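Local coordinates for E3 ubiquitin ligase RavN (Legionella pneumophila, PDB 5MIY), which acts as an E3 ubiquitin ligase and bacterial effector, probably promoting the transfer of ubiquitin from a charged E2 enzyme to target proteins, at residues T18-N23 against S66-S71; I25-K30 against S50-H55; F36-I41 against D80-Q85; S71-L76 against I93-V98. All coordinates share one frame; numbering follows the deposited sequence.

Contact 1 (T18-N23 against S66-S71). With SO4 (sulfate ion), chain E.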
loop_
_atom_site.group_PDB
_atom_site.type_symbol
_atom_site.label_atom_id
_atom_site.label_comp_id
_atom_site.label_asym_id
_atom_site.label_seq_id
_atom_site.Cartn_x
_atom_site.Cartn_y
_atom_site.Cartn_z
ATOM N N THR A 18 2.568 2.991 -12.951
ATOM C CA THR A 18 1.192 3.477 -13.001
ATOM C C THR A 18 1.127 4.895 -12.447
ATOM O O THR A 18 1.697 5.173 -11.387
ATOM C CB THR A 18 0.264 2.561 -12.180
ATOM O OG1 THR A 18 0.311 1.221 -12.698
ATOM C CG2 THR A 18 -1.183 3.081 -12.191
ATOM N N VAL A 19 0.409 5.781 -13.148
ATOM C CA VAL A 19 0.258 7.161 -12.688
ATOM C C VAL A 19 -0.506 7.180 -11.370
ATOM O O VAL A 19 -1.587 6.588 -11.243
ATOM C CB VAL A 19 -0.449 8.023 -13.749
ATOM C CG1 VAL A 19 -0.942 9.328 -13.139
ATOM C CG2 VAL A 19 0.482 8.307 -14.930
ATOM N N LEU A 20 0.058 7.870 -10.380
ATOM C CA LEU A 20 -0.587 8.033 -9.088
ATOM C C LEU A 20 -1.683 9.087 -9.187
ATOM O O LEU A 20 -1.443 10.191 -9.684
ATOM C CB LEU A 20 0.465 8.438 -8.056
ATOM C CG LEU A 20 0.077 8.835 -6.638
ATOM C CD1 LEU A 20 -0.383 7.599 -5.882
ATOM C CD2 LEU A 20 1.274 9.463 -5.944
ATOM N N ASP A 21 -2.893 8.753 -8.736
ATOM C CA ASP A 21 -3.962 9.744 -8.693
ATOM C C ASP A 21 -4.802 9.518 -7.444
ATOM O O ASP A 21 -4.477 8.683 -6.595
ATOM C CB ASP A 21 -4.805 9.742 -9.988
ATOM C CG ASP A 21 -5.517 8.413 -10.262
ATOM O OD1 ASP A 21 -5.699 7.595 -9.338
ATOM O OD2 ASP A 21 -5.914 8.202 -11.433
ATOM N N GLU A 22 -5.886 10.288 -7.327
ATOM C CA GLU A 22 -6.714 10.241 -6.128
ATOM C C GLU A 22 -7.429 8.906 -5.955
ATOM O O GLU A 22 -8.014 8.677 -4.890
ATOM C CB GLU A 22 -7.739 11.377 -6.147
ATOM C CG GLU A 22 -8.854 11.201 -7.174
ATOM C CD GLU A 22 -9.583 12.501 -7.481
ATOM O OE1 GLU A 22 -9.099 13.578 -7.062
ATOM O OE2 GLU A 22 -10.640 12.448 -8.143
ATOM N N ASN A 23 -7.399 8.031 -6.960
ATOM C CA ASN A 23 -8.027 6.716 -6.874
ATOM C C ASN A 23 -7.053 5.615 -6.468
ATOM O O ASN A 23 -7.480 4.476 -6.239
ATOM C CB ASN A 23 -8.690 6.369 -8.211
ATOM C CG ASN A 23 -9.819 7.323 -8.559
ATOM O OD1 ASN A 23 -10.616 7.693 -7.696
ATOM N ND2 ASN A 23 -9.886 7.736 -9.823
ATOM N N SER A 66 -2.268 12.836 0.328
ATOM C CA SER A 66 -1.087 13.129 1.139
ATOM C C SER A 66 0.196 12.721 0.426
ATOM O O SER A 66 1.189 13.465 0.455
ATOM C CB SER A 66 -1.183 12.434 2.497
ATOM O OG SER A 66 -2.355 12.832 3.182
ATOM N N LEU A 67 0.196 11.547 -0.222
ATOM C CA LEU A 67 1.363 11.119 -0.984
ATOM C C LEU A 67 1.577 12.011 -2.206
ATOM O O LEU A 67 2.711 12.410 -2.490
ATOM C CB LEU A 67 1.219 9.654 -1.405
ATOM C CG LEU A 67 2.398 9.044 -2.163
ATOM C CD1 LEU A 67 3.661 9.056 -1.317
ATOM C CD2 LEU A 67 2.058 7.610 -2.585
ATOM N N ILE A 68 0.499 12.343 -2.928
ATOM C CA ILE A 68 0.617 13.190 -4.117
ATOM C C ILE A 68 1.211 14.543 -3.749
ATOM O O ILE A 68 2.043 15.096 -4.478
ATOM C CB ILE A 68 -0.755 13.352 -4.803
ATOM C CG1 ILE A 68 -1.236 12.023 -5.397
ATOM C CG2 ILE A 68 -0.700 14.439 -5.895
ATOM C CD1 ILE A 68 -2.713 12.023 -5.716
ATOM N N ASP A 69 0.802 15.091 -2.606
ATOM C CA ASP A 69 1.276 16.408 -2.196
ATOM C C ASP A 69 2.738 16.405 -1.775
ATOM O O ASP A 69 3.307 17.488 -1.577
ATOM C CB ASP A 69 0.400 16.940 -1.067
ATOM C CG ASP A 69 -0.940 17.441 -1.567
ATOM O OD1 ASP A 69 -1.071 17.639 -2.793
ATOM O OD2 ASP A 69 -1.858 17.640 -0.743
ATOM N N HIS A 70 3.350 15.229 -1.637
ATOM C CA HIS A 70 4.774 15.093 -1.359
ATOM C C HIS A 70 5.543 14.563 -2.563
ATOM O O HIS A 70 6.620 13.982 -2.395
ATOM C CB HIS A 70 5.001 14.174 -0.157
ATOM C CG HIS A 70 4.616 14.780 1.159
ATOM N ND1 HIS A 70 5.252 15.883 1.688
ATOM C CD2 HIS A 70 3.668 14.427 2.058
ATOM C CE1 HIS A 70 4.708 16.187 2.852
ATOM N NE2 HIS A 70 3.745 15.317 3.101
ATOM N N SER A 71 5.011 14.754 -3.776
ATOM C CA SER A 71 5.559 14.086 -4.954
ATOM C C SER A 71 6.940 14.599 -5.348
ATOM O O SER A 71 7.641 13.924 -6.109
ATOM C CB SER A 71 4.597 14.229 -6.133
ATOM O OG SER A 71 4.291 15.587 -6.391
HETATM S S SO4 E . 7.701 18.216 0.289
HETATM O O1 SO4 E . 9.090 18.177 -0.166
HETATM O O2 SO4 E . 7.520 17.248 1.367
HETATM O O3 SO4 E . 6.816 17.886 -0.826
HETATM O O4 SO4 E . 7.380 19.550 0.787
#
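Leu20, one residue beyond strand 16-19, meets two consecutive residues of helix 64-68, Leu67 and Ile68, with its isobutyl group slanting across both side chains. The CD2 branch does most of the touching. It lies 3.6 Å from Ile68 CG1, while Leu20 CG itself comes to 3.7 Å of that same CG1. On the Leu67 side, Leu20 CD2 approaches Leu67 CD2 at 3.9 Å. Ile68 extends further along the loop: with CG1 opposite its own carbonyl carbon (chi1 -67°) and the chain then stretched, CD1 reaches the backbone of Asp21, 3.7 Å from Asp21 C.

Each segment is shaped locally by polar groups. Asp21 OD1 accepts a bond from Asn23 N at 3.0 Å, forming an Asx turn in which the donor stands above the carboxylate plane. After Leu67 the chain makes a type I beta turn from Ile68 to Ser71, and Ser71 OG gives a 3.0 Å bond to Ile68 O. His70, facing elsewhere, donates from ND1 to sulfate O2 at 2.7 Å, with the ion at the ring edge; Phe77 packs on both Leu20 and Leu67.

Across the segments the contact is therefore aliphatic, consistent with hydrophobic packing, while Asp21 and Ser71 turn to local bonds and His70 to an anion that probably came from the crystallisation liquor.

Contact 2 (I25-K30 against S50-H55)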
loop_
_atom_site.group_PDB
_atom_site.type_symbol
_atom_site.label_atom_id
_atom_site.label_comp_id
_atom_site.label_asym_id
_atom_site.label_seq_id
_atom_site.Cartn_x
_atom_site.Cartn_y
_atom_site.Cartn_z
ATOM N N ILE A 25 -4.803 3.343 -4.136
ATOM C CA ILE A 25 -4.837 2.883 -2.749
ATOM C C ILE A 25 -3.436 3.019 -2.172
ATOM O O ILE A 25 -2.475 2.462 -2.716
ATOM C CB ILE A 25 -5.329 1.430 -2.654
ATOM C CG1 ILE A 25 -6.781 1.315 -3.125
ATOM C CG2 ILE A 25 -5.143 0.871 -1.231
ATOM C CD1 ILE A 25 -7.130 -0.095 -3.600
ATOM N N VAL A 26 -3.312 3.767 -1.075
ATOM C CA VAL A 26 -2.024 4.042 -0.455
ATOM C C VAL A 26 -2.105 3.692 1.026
ATOM O O VAL A 26 -3.112 3.972 1.687
ATOM C CB VAL A 26 -1.603 5.518 -0.656
ATOM C CG1 VAL A 26 -0.227 5.745 -0.082
ATOM C CG2 VAL A 26 -1.618 5.870 -2.147
ATOM N N TYR A 27 -1.046 3.070 1.538
ATOM C CA TYR A 27 -0.977 2.687 2.942
ATOM C C TYR A 27 0.479 2.464 3.325
ATOM O O TYR A 27 1.355 2.331 2.464
ATOM C CB TYR A 27 -1.814 1.430 3.239
ATOM C CG TYR A 27 -1.529 0.216 2.355
ATOM C CD1 TYR A 27 -0.516 -0.689 2.670
ATOM C CD2 TYR A 27 -2.288 -0.028 1.210
ATOM C CE1 TYR A 27 -0.260 -1.803 1.865
ATOM C CE2 TYR A 27 -2.045 -1.143 0.404
ATOM C CZ TYR A 27 -1.027 -2.020 0.724
ATOM O OH TYR A 27 -0.795 -3.114 -0.095
ATOM N N LEU A 28 0.715 2.422 4.636
ATOM C CA LEU A 28 2.017 2.143 5.220
ATOM C C LEU A 28 2.044 0.734 5.801
ATOM O O LEU A 28 1.066 0.284 6.405
ATOM C CB LEU A 28 2.331 3.158 6.327
ATOM C CG LEU A 28 3.789 3.419 6.675
ATOM C CD1 LEU A 28 4.403 4.330 5.621
ATOM C CD2 LEU A 28 3.890 4.050 8.073
ATOM N N VAL A 29 3.165 0.035 5.617
ATOM C CA VAL A 29 3.406 -1.208 6.335
ATOM C C VAL A 29 4.726 -1.080 7.087
ATOM O O VAL A 29 5.591 -0.267 6.748
ATOM C CB VAL A 29 3.416 -2.454 5.415
ATOM C CG1 VAL A 29 2.089 -2.577 4.655
ATOM C CG2 VAL A 29 4.601 -2.421 4.460
ATOM N N LYS A 30 4.858 -1.886 8.138
ATOM C CA LYS A 30 6.057 -1.935 8.966
ATOM C C LYS A 30 6.913 -3.112 8.515
ATOM O O LYS A 30 6.421 -4.239 8.440
ATOM C CB LYS A 30 5.677 -2.086 10.443
ATOM C CG LYS A 30 6.828 -1.966 11.450
ATOM C CD LYS A 30 6.280 -1.830 12.875
ATOM C CE LYS A 30 7.375 -1.568 13.904
ATOM N NZ LYS A 30 6.803 -1.199 15.231
ATOM N N SER A 50 -2.962 -9.939 2.241
ATOM C CA SER A 50 -1.741 -9.319 2.740
ATOM C C SER A 50 -1.231 -8.365 1.673
ATOM O O SER A 50 -1.675 -8.394 0.521
ATOM C CB SER A 50 -0.676 -10.362 3.067
ATOM O OG SER A 50 -0.259 -11.017 1.884
ATOM N N ASP A 51 -0.288 -7.523 2.072
ATOM C CA ASP A 51 0.346 -6.604 1.139
ATOM C C ASP A 51 1.132 -7.394 0.097
ATOM O O ASP A 51 1.880 -8.307 0.460
ATOM C CB ASP A 51 1.271 -5.655 1.893
ATOM C CG ASP A 51 2.147 -4.847 0.968
ATOM O OD1 ASP A 51 1.594 -4.099 0.134
ATOM O OD2 ASP A 51 3.386 -4.965 1.068
ATOM N N PRO A 52 0.988 -7.080 -1.196
ATOM C CA PRO A 52 1.656 -7.898 -2.230
ATOM C C PRO A 52 3.173 -8.059 -2.089
ATOM O O PRO A 52 3.673 -9.182 -2.229
ATOM C CB PRO A 52 1.275 -7.164 -3.524
ATOM C CG PRO A 52 -0.085 -6.622 -3.234
ATOM C CD PRO A 52 -0.032 -6.186 -1.774
ATOM N N THR A 53 3.926 -6.985 -1.828
ATOM C CA THR A 53 5.384 -7.094 -1.871
ATOM C C THR A 53 6.012 -7.533 -0.550
ATOM O O THR A 53 7.125 -8.071 -0.561
ATOM C CB THR A 53 6.019 -5.766 -2.306
ATOM O OG1 THR A 53 5.692 -4.732 -1.367
ATOM C CG2 THR A 53 5.535 -5.367 -3.699
ATOM N N THR A 54 5.356 -7.315 0.591
ATOM C CA THR A 54 5.928 -7.708 1.875
ATOM C C THR A 54 5.141 -8.799 2.581
ATOM O O THR A 54 5.650 -9.371 3.553
ATOM C CB THR A 54 6.034 -6.503 2.827
ATOM O OG1 THR A 54 4.723 -6.105 3.255
ATOM C CG2 THR A 54 6.752 -5.324 2.164
ATOM N N HIS A 55 3.917 -9.086 2.133
ATOM C CA HIS A 55 2.990 -9.999 2.794
ATOM C C HIS A 55 2.657 -9.556 4.217
ATOM O O HIS A 55 2.227 -10.369 5.041
ATOM C CB HIS A 55 3.516 -11.439 2.767
ATOM C CG HIS A 55 3.513 -12.042 1.395
ATOM N ND1 HIS A 55 4.153 -13.226 1.093
ATOM C CD2 HIS A 55 2.945 -11.618 0.241
ATOM C CE1 HIS A 55 3.976 -13.506 -0.186
ATOM N NE2 HIS A 55 3.248 -12.544 -0.727
#
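Tyr27 and Asp51 supply the polar link between strand 25-32 and the loop that precedes strand 58-61. The phenol OH donates to Asp51 OD1 at 2.6 Å, and OD1 receives it on its anti lone pair, the one away from OD2. OD1 arrives at the edge of the ring, and the carboxylate stands almost perpendicular to it (87°). Tyr27 can reach down to the loop because its CG sits between the backbone N and carbonyl carbon (chi1 53°).

The second carboxylate oxygen serves the loop itself. Asp51 OD2 accepts from Thr54 OG1 at 2.8 Å, again on its outward lone pair, and from Thr54 N at 3.1 Å, which comes from above the plane. Three donors thus fix the rotation of this buried carboxylate. Thr54 OG1 in turn is bonded by Ala56 N.

Van der Waals contacts fill in around these bonds. Val29 lays CG1 4.2 Å from Asp51 CB and CG2 3.9 Å from Thr54 OG1, the Val29 and Thr54 side chains running antiparallel alongside one another. Pro52 CD adds a contact to Tyr27 OH at 3.6 Å.

The loop is closed by an Asx motif, in which Asp51 OD2 takes the backbone N three residues on, while His55 N bonds Asp51 O. The tyrosine ties that motif to one face of the antiparallel sheet.

Contact 3 (F36-I41 against D80-Q85)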
loop_
_atom_site.group_PDB
_atom_site.type_symbol
_atom_site.label_atom_id
_atom_site.label_comp_id
_atom_site.label_asym_id
_atom_site.label_seq_id
_atom_site.Cartn_x
_atom_site.Cartn_y
_atom_site.Cartn_z
ATOM N N PHE A 36 9.488 1.708 8.138
ATOM C CA PHE A 36 8.177 1.618 7.516
ATOM C C PHE A 36 8.301 1.859 6.018
ATOM O O PHE A 36 9.223 2.536 5.555
ATOM C CB PHE A 36 7.200 2.623 8.143
ATOM C CG PHE A 36 7.027 2.450 9.627
ATOM C CD1 PHE A 36 7.899 3.056 10.519
ATOM C CD2 PHE A 36 6.003 1.665 10.131
ATOM C CE1 PHE A 36 7.747 2.890 11.883
ATOM C CE2 PHE A 36 5.845 1.492 11.496
ATOM C CZ PHE A 36 6.722 2.106 12.373
ATOM N N SER A 37 7.366 1.298 5.256
ATOM C CA SER A 37 7.398 1.410 3.806
ATOM C C SER A 37 6.052 1.899 3.291
ATOM O O SER A 37 4.996 1.438 3.737
ATOM C CB SER A 37 7.760 0.072 3.154
ATOM O OG SER A 37 7.777 0.186 1.742
ATOM N N ILE A 38 6.097 2.828 2.343
ATOM C CA ILE A 38 4.895 3.332 1.693
ATOM C C ILE A 38 4.562 2.442 0.495
ATOM O O ILE A 38 5.416 2.181 -0.361
ATOM C CB ILE A 38 5.078 4.803 1.277
ATOM C CG1 ILE A 38 3.734 5.418 0.898
ATOM C CG2 ILE A 38 6.121 4.949 0.179
ATOM C CD1 ILE A 38 2.856 5.690 2.116
ATOM N N LYS A 39 3.326 1.947 0.447
ATOM C CA LYS A 39 2.885 1.059 -0.619
ATOM C C LYS A 39 1.728 1.688 -1.381
ATOM O O LYS A 39 0.905 2.411 -0.812
ATOM C CB LYS A 39 2.449 -0.308 -0.069
ATOM C CG LYS A 39 3.518 -1.012 0.751
ATOM C CD LYS A 39 4.761 -1.303 -0.087
ATOM C CE LYS A 39 5.754 -2.146 0.696
ATOM N NZ LYS A 39 6.945 -2.542 -0.107
ATOM N N ALA A 40 1.666 1.403 -2.677
ATOM C CA ALA A 40 0.573 1.864 -3.520
ATOM C C ALA A 40 0.130 0.717 -4.417
ATOM O O ALA A 40 0.971 0.054 -5.035
ATOM C CB ALA A 40 0.996 3.067 -4.361
ATOM N N ILE A 41 -1.180 0.475 -4.481
ATOM C CA ILE A 41 -1.736 -0.586 -5.325
ATOM C C ILE A 41 -2.946 -0.044 -6.075
ATOM O O ILE A 41 -3.606 0.903 -5.631
ATOM C CB ILE A 41 -2.108 -1.851 -4.509
ATOM C CG1 ILE A 41 -3.260 -1.580 -3.530
ATOM C CG2 ILE A 41 -0.886 -2.384 -3.765
ATOM C CD1 ILE A 41 -3.603 -2.791 -2.635
ATOM N N ASP A 80 10.389 11.065 -10.057
ATOM C CA ASP A 80 8.938 10.917 -10.141
ATOM C C ASP A 80 8.470 9.469 -10.012
ATOM O O ASP A 80 7.348 9.149 -10.413
ATOM C CB ASP A 80 8.384 11.529 -11.432
ATOM C CG ASP A 80 7.735 12.885 -11.204
ATOM O OD1 ASP A 80 7.590 13.289 -10.029
ATOM O OD2 ASP A 80 7.372 13.551 -12.200
ATOM N N LYS A 81 9.296 8.584 -9.455
ATOM C CA LYS A 81 8.903 7.211 -9.163
ATOM C C LYS A 81 8.954 6.969 -7.661
ATOM O O LYS A 81 9.925 7.346 -6.996
ATOM C CB LYS A 81 9.801 6.196 -9.881
ATOM C CG LYS A 81 9.609 6.167 -11.387
ATOM C CD LYS A 81 10.708 5.376 -12.087
ATOM C CE LYS A 81 10.414 3.883 -12.095
ATOM N NZ LYS A 81 10.891 3.228 -13.353
ATOM N N LEU A 82 7.902 6.338 -7.137
ATOM C CA LEU A 82 7.805 6.079 -5.706
ATOM C C LEU A 82 8.980 5.233 -5.234
ATOM O O LEU A 82 9.302 4.205 -5.834
ATOM C CB LEU A 82 6.487 5.374 -5.391
ATOM C CG LEU A 82 6.191 5.134 -3.911
ATOM C CD1 LEU A 82 6.057 6.453 -3.153
ATOM C CD2 LEU A 82 4.937 4.288 -3.748
ATOM N N THR A 83 9.625 5.674 -4.157
ATOM C CA THR A 83 10.763 4.944 -3.623
ATOM C C THR A 83 10.321 3.598 -3.055
ATOM O O THR A 83 9.165 3.398 -2.672
ATOM C CB THR A 83 11.465 5.759 -2.532
ATOM O OG1 THR A 83 12.692 5.116 -2.166
ATOM C CG2 THR A 83 10.582 5.864 -1.296
ATOM N N ASN A 84 11.268 2.663 -3.012
ATOM C CA ASN A 84 11.078 1.380 -2.350
ATOM C C ASN A 84 11.870 1.277 -1.054
ATOM O O ASN A 84 11.913 0.203 -0.447
ATOM C CB ASN A 84 11.460 0.233 -3.288
ATOM C CG ASN A 84 10.249 -0.462 -3.876
ATOM O OD1 ASN A 84 9.556 -1.210 -3.188
ATOM N ND2 ASN A 84 9.988 -0.218 -5.157
ATOM N N GLN A 85 12.500 2.378 -0.617
ATOM C CA GLN A 85 13.329 2.436 0.576
ATOM C C GLN A 85 12.486 2.768 1.803
ATOM O O GLN A 85 11.499 3.503 1.706
ATOM C CB GLN A 85 14.429 3.481 0.407
ATOM C CG GLN A 85 15.426 3.149 -0.695
ATOM C CD GLN A 85 15.983 1.741 -0.576
ATOM O OE1 GLN A 85 15.955 0.966 -1.534
ATOM N NE2 GLN A 85 16.495 1.403 0.604
#
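Leu82 lies over Ile38 and Ala40, two residues that point to the same side of strand 35-41. From its loop backbone the CB is directed at the strand, and CG continues opposite the backbone N (chi1 -175°), which carries the branch point to 4.1 Å from Ile38 CG2. There the side chain forks. CD1 makes the closest approach across the contact, 3.7 Å to Ile38 CG2, and the same methyl touches Leu67 of helix 64-68. CD2 takes the other way along the strand: it is 4.0 Å from the backbone oxygen Ile38 O and 4.2 Å from Ala40 CB. The leucine thus bridges the two strand residues: both methyls touch Ile38, and CD2 reaches on to Ala40. Its side chain crosses that of Ile38 at about a right angle, and Tyr9 of strand 8-11 packs against both Leu82 and Ala40.

Ile38 offers CG2 to the loop, whereas the rest of its side chain leads away toward Phe96. Lys39, between the two, turns its side chain from the loop at the start. Its NZ ends 4.3 Å from Asn84 OD1, but its hydrogen bond goes to Thr53 OG1. Further along the loop, Thr83 OG1 accepts from Gln85 N at 3.2 Å with a nearly straight N-H angle of 165°.

A hydrophobic loop residue laid over alternate residues of an edge strand, followed by an ST turn, here covers part of one face of the antiparallel sheet at strand 35-41.

Contact 4 (S71-L76 against I93-V98). With SO4 (sulfate ion), chain E.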
loop_
_atom_site.group_PDB
_atom_site.type_symbol
_atom_site.label_atom_id
_atom_site.label_comp_id
_atom_site.label_asym_id
_atom_site.label_seq_id
_atom_site.Cartn_x
_atom_site.Cartn_y
_atom_site.Cartn_z
ATOM N N SER A 71 5.011 14.754 -3.776
ATOM C CA SER A 71 5.559 14.086 -4.954
ATOM C C SER A 71 6.940 14.599 -5.348
ATOM O O SER A 71 7.641 13.924 -6.109
ATOM C CB SER A 71 4.597 14.229 -6.133
ATOM O OG SER A 71 4.291 15.587 -6.391
ATOM N N SER A 72 7.350 15.764 -4.852
ATOM C CA SER A 72 8.683 16.290 -5.105
ATOM C C SER A 72 9.659 16.005 -3.970
ATOM O O SER A 72 10.816 16.432 -4.045
ATOM C CB SER A 72 8.612 17.799 -5.350
ATOM O OG SER A 72 7.943 18.438 -4.278
ATOM N N ASN A 73 9.225 15.311 -2.921
ATOM C CA ASN A 73 10.094 15.013 -1.789
ATOM C C ASN A 73 11.021 13.859 -2.154
ATOM O O ASN A 73 10.555 12.761 -2.481
ATOM C CB ASN A 73 9.259 14.675 -0.556
ATOM C CG ASN A 73 10.072 14.710 0.723
ATOM O OD1 ASN A 73 11.059 13.988 0.864
ATOM N ND2 ASN A 73 9.661 15.554 1.664
ATOM N N LYS A 74 12.333 14.108 -2.093
ATOM C CA LYS A 74 13.310 13.117 -2.530
ATOM C C LYS A 74 13.322 11.881 -1.633
ATOM O O LYS A 74 13.884 10.849 -2.019
ATOM C CB LYS A 74 14.704 13.756 -2.591
ATOM C CG LYS A 74 15.820 12.839 -3.100
ATOM C CD LYS A 74 17.176 13.539 -3.128
ATOM C CE LYS A 74 18.021 13.180 -1.907
ATOM N NZ LYS A 74 17.662 13.991 -0.701
ATOM N N LEU A 75 12.706 11.952 -0.455
ATOM C CA LEU A 75 12.584 10.760 0.376
ATOM C C LEU A 75 11.650 9.739 -0.261
ATOM O O LEU A 75 11.938 8.536 -0.257
ATOM C CB LEU A 75 12.085 11.142 1.766
ATOM C CG LEU A 75 12.408 10.198 2.919
ATOM C CD1 LEU A 75 13.776 9.548 2.747
ATOM C CD2 LEU A 75 12.336 10.976 4.220
ATOM N N LEU A 76 10.535 10.202 -0.822
ATOM C CA LEU A 76 9.495 9.315 -1.326
ATOM C C LEU A 76 9.601 9.051 -2.823
ATOM O O LEU A 76 9.183 7.982 -3.283
ATOM C CB LEU A 76 8.115 9.901 -1.007
ATOM C CG LEU A 76 7.828 10.119 0.482
ATOM C CD1 LEU A 76 6.570 10.956 0.693
ATOM C CD2 LEU A 76 7.707 8.777 1.187
ATOM N N ILE A 93 5.885 10.488 10.796
ATOM C CA ILE A 93 5.122 11.537 11.464
ATOM C C ILE A 93 5.238 12.851 10.700
ATOM O O ILE A 93 4.246 13.570 10.524
ATOM C CB ILE A 93 5.583 11.684 12.924
ATOM C CG1 ILE A 93 5.389 10.365 13.679
ATOM C CG2 ILE A 93 4.824 12.806 13.616
ATOM C CD1 ILE A 93 6.159 10.296 14.983
ATOM N N GLU A 94 6.440 13.173 10.210
ATOM C CA GLU A 94 6.649 14.458 9.545
ATOM C C GLU A 94 5.923 14.511 8.206
ATOM O O GLU A 94 5.342 15.541 7.846
ATOM C CB GLU A 94 8.143 14.713 9.349
ATOM C CG GLU A 94 8.906 14.952 10.643
ATOM C CD GLU A 94 10.380 14.595 10.531
ATOM O OE1 GLU A 94 11.020 14.377 11.583
ATOM O OE2 GLU A 94 10.898 14.532 9.392
ATOM N N LEU A 95 5.939 13.405 7.462
ATOM C CA LEU A 95 5.365 13.398 6.123
ATOM C C LEU A 95 3.854 13.184 6.148
ATOM O O LEU A 95 3.128 13.829 5.384
ATOM C CB LEU A 95 6.047 12.324 5.275
ATOM C CG LEU A 95 7.550 12.493 5.029
ATOM C CD1 LEU A 95 8.198 11.183 4.599
ATOM C CD2 LEU A 95 7.811 13.589 3.999
ATOM N N PHE A 96 3.355 12.303 7.022
ATOM C CA PHE A 96 1.960 11.884 6.959
ATOM C C PHE A 96 1.152 12.148 8.227
ATOM O O PHE A 96 -0.055 11.875 8.233
ATOM C CB PHE A 96 1.887 10.388 6.591
ATOM C CG PHE A 96 2.656 10.045 5.340
ATOM C CD1 PHE A 96 2.202 10.464 4.093
ATOM C CD2 PHE A 96 3.844 9.333 5.410
ATOM C CE1 PHE A 96 2.913 10.168 2.937
ATOM C CE2 PHE A 96 4.559 9.026 4.257
ATOM C CZ PHE A 96 4.092 9.448 3.018
ATOM N N ALA A 97 1.764 12.681 9.289
ATOM C CA ALA A 97 1.049 13.060 10.515
ATOM C C ALA A 97 0.394 11.860 11.197
ATOM O O ALA A 97 -0.710 11.958 11.739
ATOM C CB ALA A 97 0.010 14.151 10.244
ATOM N N VAL A 98 1.079 10.719 11.174
ATOM C CA VAL A 98 0.632 9.513 11.862
ATOM C C VAL A 98 1.803 8.951 12.648
ATOM O O VAL A 98 2.886 8.744 12.087
ATOM C CB VAL A 98 0.102 8.440 10.887
ATOM C CG1 VAL A 98 -0.413 7.235 11.670
ATOM C CG2 VAL A 98 -0.984 9.004 9.985
HETATM S S SO4 E . 7.701 18.216 0.289
HETATM O O1 SO4 E . 9.090 18.177 -0.166
HETATM O O2 SO4 E . 7.520 17.248 1.367
HETATM O O3 SO4 E . 6.816 17.886 -0.826
HETATM O O4 SO4 E . 7.380 19.550 0.787
#
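This is a largely hydrophobic contact in which the loop after helix 64-68 packs on the C-terminal turn of helix 89-96, well out from the centre of the chain. Leu95 is its main element on the helix side. Its CD1 methyl meets both loop leucines, lying 4.2 Å from Leu75 CD2 and 4.2 Å from Leu76 CD2. The other methyl, CD2, rests against the side-chain amide, 3.6 Å from Asn73 ND2. Leu95 also places its own CB 3.7 Å above the ring plane of Phe96, offset toward the rim.

Leu76 and Phe96 approach head-on from the two sides of the contact. Leu76 CD1 lies obliquely 3.7 Å from Phe96 CZ, the ring atom farthest from the helix backbone. Beyond Phe96 the chain leaves the helix at Ala97, which has a left-handed backbone conformation.

Asn73 uses both ends of its amide. Its CG is swung away from the backbone N (chi1 -165°), and OD1 accepts from Leu75 N at 2.9 Å, in the carbonyl plane and on a lone pair: an Asx turn that holds the amide in place. The outer end, ND2, donates to sulfate O2 at 2.7 Å in an almost straight bond (173°). A weak bond from His70 NE2 to Leu95 O also ties the loop to the helix end.

The leucines and phenylalanine join loop to helix by apolar contact, while the asparagine at their margin, anchored through its oxygen, offers N-H to an anion that probably came from the crystallisation liquor and need not mark a physiological ligand.

How the contacts relate
Contacts 2 and 3, with centres about 10 Å apart, share the antiparallel sheet through neighbouring strands 25-32 and 35-41, which the bond between Val29 O and Ser37 N joins. Contact 1 has its centre about 11 Å from that of contact 3 and about 12 Å from that of contact 4, meeting contact 4 at Ser71 and at the same sulfate. Contacts 2 and 4 are the most distant pair, about 17 Å between centres. Along the chain contact 2 is nested inside the loop closed by contact 1, contact 3 alternates its segments with those of contacts 1, 2 and 4, and contact 4 follows contact 1. The interleaving knits together the chain up to helix 89-96, without helix 111-125.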